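Local coordinates for esterase (Xanthomonas oryzae pv. oryzae, PDB 3H2G), which hydrolyses ester bonds and degrades the rice cell wall as a virulence factor of the bacterial pathogen, at residues Gly271-Leu275 with Thr276-Leu280. Residues are numbered along the deposited sequence; the frame is centred on the assembly and turned at random.
Sequences GKQSL and TDMFL
Ser-274 takes the backbone N-H of Asp-277 on its hydroxyl, OG to N 3.1 Å with an N-H...O angle of 162°. Its chi1 of 65° sets OG between its own backbone N and carbonyl carbon, facing the first turn of the helix. The Ser-274 carbonyl O accepts from Met-278 N at 3.0 Å, and Leu-275 O accepts from Phe-279 N, so regular helical bonding starts at once. Just before the cap, Gln-273 reaches forward along the chain, extended beyond CG, and its NE2 donates to Asp-277 OD2 at 3.0 Å. The acceptor lies in the amide plane, but the amide arrives from above the carboxylate, 64° out of its plane. A water accepting from Ser-274 N donates to the same OD2, while OD1 is hydrogen-bonded to Asn-281 one turn on; together these partners should fix the carboxylate's rotation. On the buried side, Met-278 bends at chi3 and lays CE 3.4 Å from Gln-273 O and 4.1 Å from Leu-275 CD2. Leu-233 of helix 231-246 packs on Met-278 and Phe-279, and Phe-230 meets the Phe-279 ring edge-to-face. The arrangement is a serine N-cap opening surface helix 275-280 of this probable alpha/beta-hydrolase.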
ATOM      1  N   GLY A 271      -6.404  15.340   2.990  1.00  6.04           N
ATOM      2  CA  GLY A 271      -7.131  16.423   3.624  1.00  7.45           C
ATOM      3  C   GLY A 271      -8.084  15.989   4.721  1.00  7.54           C
ATOM      4  O   GLY A 271      -7.839  15.013   5.427  1.00  7.68           O
ATOM      5  N   LYS A 272      -9.186  16.721   4.848  1.00  8.04           N
ATOM      6  CA  LYS A 272     -10.188  16.457   5.874  1.00  8.76           C
ATOM      7  C   LYS A 272     -11.225  15.402   5.497  1.00  8.15           C
ATOM      8  O   LYS A 272     -12.132  15.118   6.279  1.00  7.29           O
ATOM      9  CB  LYS A 272     -10.903  17.764   6.232  1.00  9.16           C
ATOM     10  CG  LYS A 272      -9.982  18.849   6.772  1.00 12.75           C
ATOM     11  CD  LYS A 272      -9.369  18.429   8.099  1.00 15.93           C
ATOM     12  CE  LYS A 272      -8.431  19.493   8.641  1.00 19.12           C
ATOM     13  NZ  LYS A 272      -7.846  19.087   9.949  1.00 21.25           N
ATOM     14  N   GLN A 273     -11.095  14.822   4.309  1.00  7.90           N
ATOM     15  CA  GLN A 273     -12.043  13.806   3.863  1.00  8.85           C
ATOM     16  C   GLN A 273     -11.408  12.483   3.457  1.00  9.25           C
ATOM     17  O   GLN A 273     -10.290  12.442   2.951  1.00  9.32           O
ATOM     18  CB  GLN A 273     -12.854  14.327   2.675  1.00 10.12           C
ATOM     19  CG  GLN A 273     -13.889  15.383   3.013  1.00 13.26           C
ATOM     20  CD  GLN A 273     -14.554  15.941   1.770  1.00 14.88           C
ATOM     21  OE1 GLN A 273     -14.014  16.827   1.109  1.00 15.22           O
ATOM     22  NE2 GLN A 273     -15.722  15.407   1.433  1.00 17.21           N
ATOM     23  N   SER A 274     -12.139  11.397   3.680  1.00  9.38           N
ATOM     24  CA  SER A 274     -11.673  10.073   3.287  1.00  9.40           C
ATOM     25  C   SER A 274     -12.126   9.903   1.838  1.00 10.16           C
ATOM     26  O   SER A 274     -13.025  10.612   1.388  1.00  8.94           O
ATOM     27  CB  SER A 274     -12.332   8.999   4.147  1.00 10.69           C
ATOM     28  OG  SER A 274     -13.730   8.960   3.905  1.00 10.34           O
ATOM     29  N   LEU A 275     -11.513   8.974   1.112  1.00 10.08           N
ATOM     30  CA  LEU A 275     -11.899   8.733  -0.275  1.00 12.46           C
ATOM     31  C   LEU A 275     -13.340   8.238  -0.332  1.00 13.44           C
ATOM     32  O   LEU A 275     -14.076   8.543  -1.274  1.00 11.72           O
ATOM     33  CB  LEU A 275     -10.976   7.696  -0.915  1.00 13.93           C
ATOM     34  CG  LEU A 275      -9.561   8.173  -1.240  1.00 17.00           C
ATOM     35  CD1 LEU A 275      -8.727   7.004  -1.734  1.00 19.14           C
ATOM     36  CD2 LEU A 275      -9.624   9.275  -2.291  1.00 17.04           C
ATOM     37  N   THR A 276     -13.733   7.472   0.682  1.00 13.18           N
ATOM     38  CA  THR A 276     -15.089   6.940   0.769  1.00 15.81           C
ATOM     39  C   THR A 276     -16.088   8.090   0.801  1.00 14.64           C
ATOM     40  O   THR A 276     -17.080   8.090   0.067  1.00 14.34           O
ATOM     41  CB  THR A 276     -15.280   6.097   2.049  1.00 17.43           C
ATOM     42  OG1 THR A 276     -14.491   4.906   1.966  1.00 21.26           O
ATOM     43  CG2 THR A 276     -16.740   5.722   2.222  1.00 22.02           C
ATOM     44  N   ASP A 277     -15.816   9.064   1.663  1.00 11.84           N
ATOM     45  CA  ASP A 277     -16.673  10.232   1.805  1.00 12.15           C
ATOM     46  C   ASP A 277     -16.738  11.011   0.494  1.00 11.02           C
ATOM     47  O   ASP A 277     -17.816  11.398   0.044  1.00 10.07           O
ATOM     48  CB  ASP A 277     -16.149  11.124   2.937  1.00 15.19           C
ATOM     49  CG  ASP A 277     -16.894  12.441   3.043  1.00 19.74           C
ATOM     50  OD1 ASP A 277     -18.067  12.502   2.623  1.00 23.05           O
ATOM     51  OD2 ASP A 277     -16.309  13.417   3.562  1.00 24.52           O
ATOM     52  N   MET A 278     -15.582  11.231  -0.121  1.00  8.96           N
ATOM     53  CA  MET A 278     -15.536  11.963  -1.378  1.00  9.12           C
ATOM     54  C   MET A 278     -16.342  11.280  -2.475  1.00  8.49           C
ATOM     55  O   MET A 278     -17.060  11.937  -3.229  1.00  7.56           O
ATOM     56  CB  MET A 278     -14.092  12.130  -1.850  1.00  9.12           C
ATOM     57  CG  MET A 278     -13.288  13.133  -1.051  1.00 12.87           C
ATOM     58  SD  MET A 278     -11.663  13.373  -1.788  1.00 18.06           S
ATOM     59  CE  MET A 278     -10.597  12.807  -0.457  1.00 12.22           C
ATOM     60  N   PHE A 279     -16.221   9.960  -2.571  1.00  8.35           N
ATOM     61  CA  PHE A 279     -16.942   9.231  -3.603  1.00  9.00           C
ATOM     62  C   PHE A 279     -18.449   9.165  -3.370  1.00  9.29           C
ATOM     63  O   PHE A 279     -19.235   9.286  -4.309  1.00  9.58           O
ATOM     64  CB  PHE A 279     -16.398   7.809  -3.740  1.00  9.08           C
ATOM     65  CG  PHE A 279     -17.013   7.046  -4.876  1.00  9.78           C
ATOM     66  CD1 PHE A 279     -16.811   7.457  -6.188  1.00 11.06           C
ATOM     67  CD2 PHE A 279     -17.827   5.946  -4.635  1.00 11.47           C
ATOM     68  CE1 PHE A 279     -17.415   6.786  -7.248  1.00 10.94           C
ATOM     69  CE2 PHE A 279     -18.438   5.267  -5.690  1.00 13.11           C
ATOM     70  CZ  PHE A 279     -18.230   5.690  -6.998  1.00 11.66           C
ATOM     71  N   LEU A 280     -18.856   8.960  -2.124  1.00  9.58           N
ATOM     72  CA  LEU A 280     -20.281   8.870  -1.817  1.00  8.65           C
ATOM     73  C   LEU A 280     -20.992  10.217  -1.935  1.00 10.16           C
ATOM     74  O   LEU A 280     -22.161  10.274  -2.325  1.00  9.64           O
ATOM     75  CB  LEU A 280     -20.487   8.309  -0.405  1.00 10.54           C
ATOM     76  CG  LEU A 280     -21.934   8.206   0.102  1.00 12.68           C
ATOM     77  CD1 LEU A 280     -22.727   7.270  -0.797  1.00 15.00           C
ATOM     78  CD2 LEU A 280     -21.949   7.694   1.541  1.00 13.06           C
TER
HETATM   79  O   HOH W   1     -14.390  12.008   5.629  1.00 15.43           O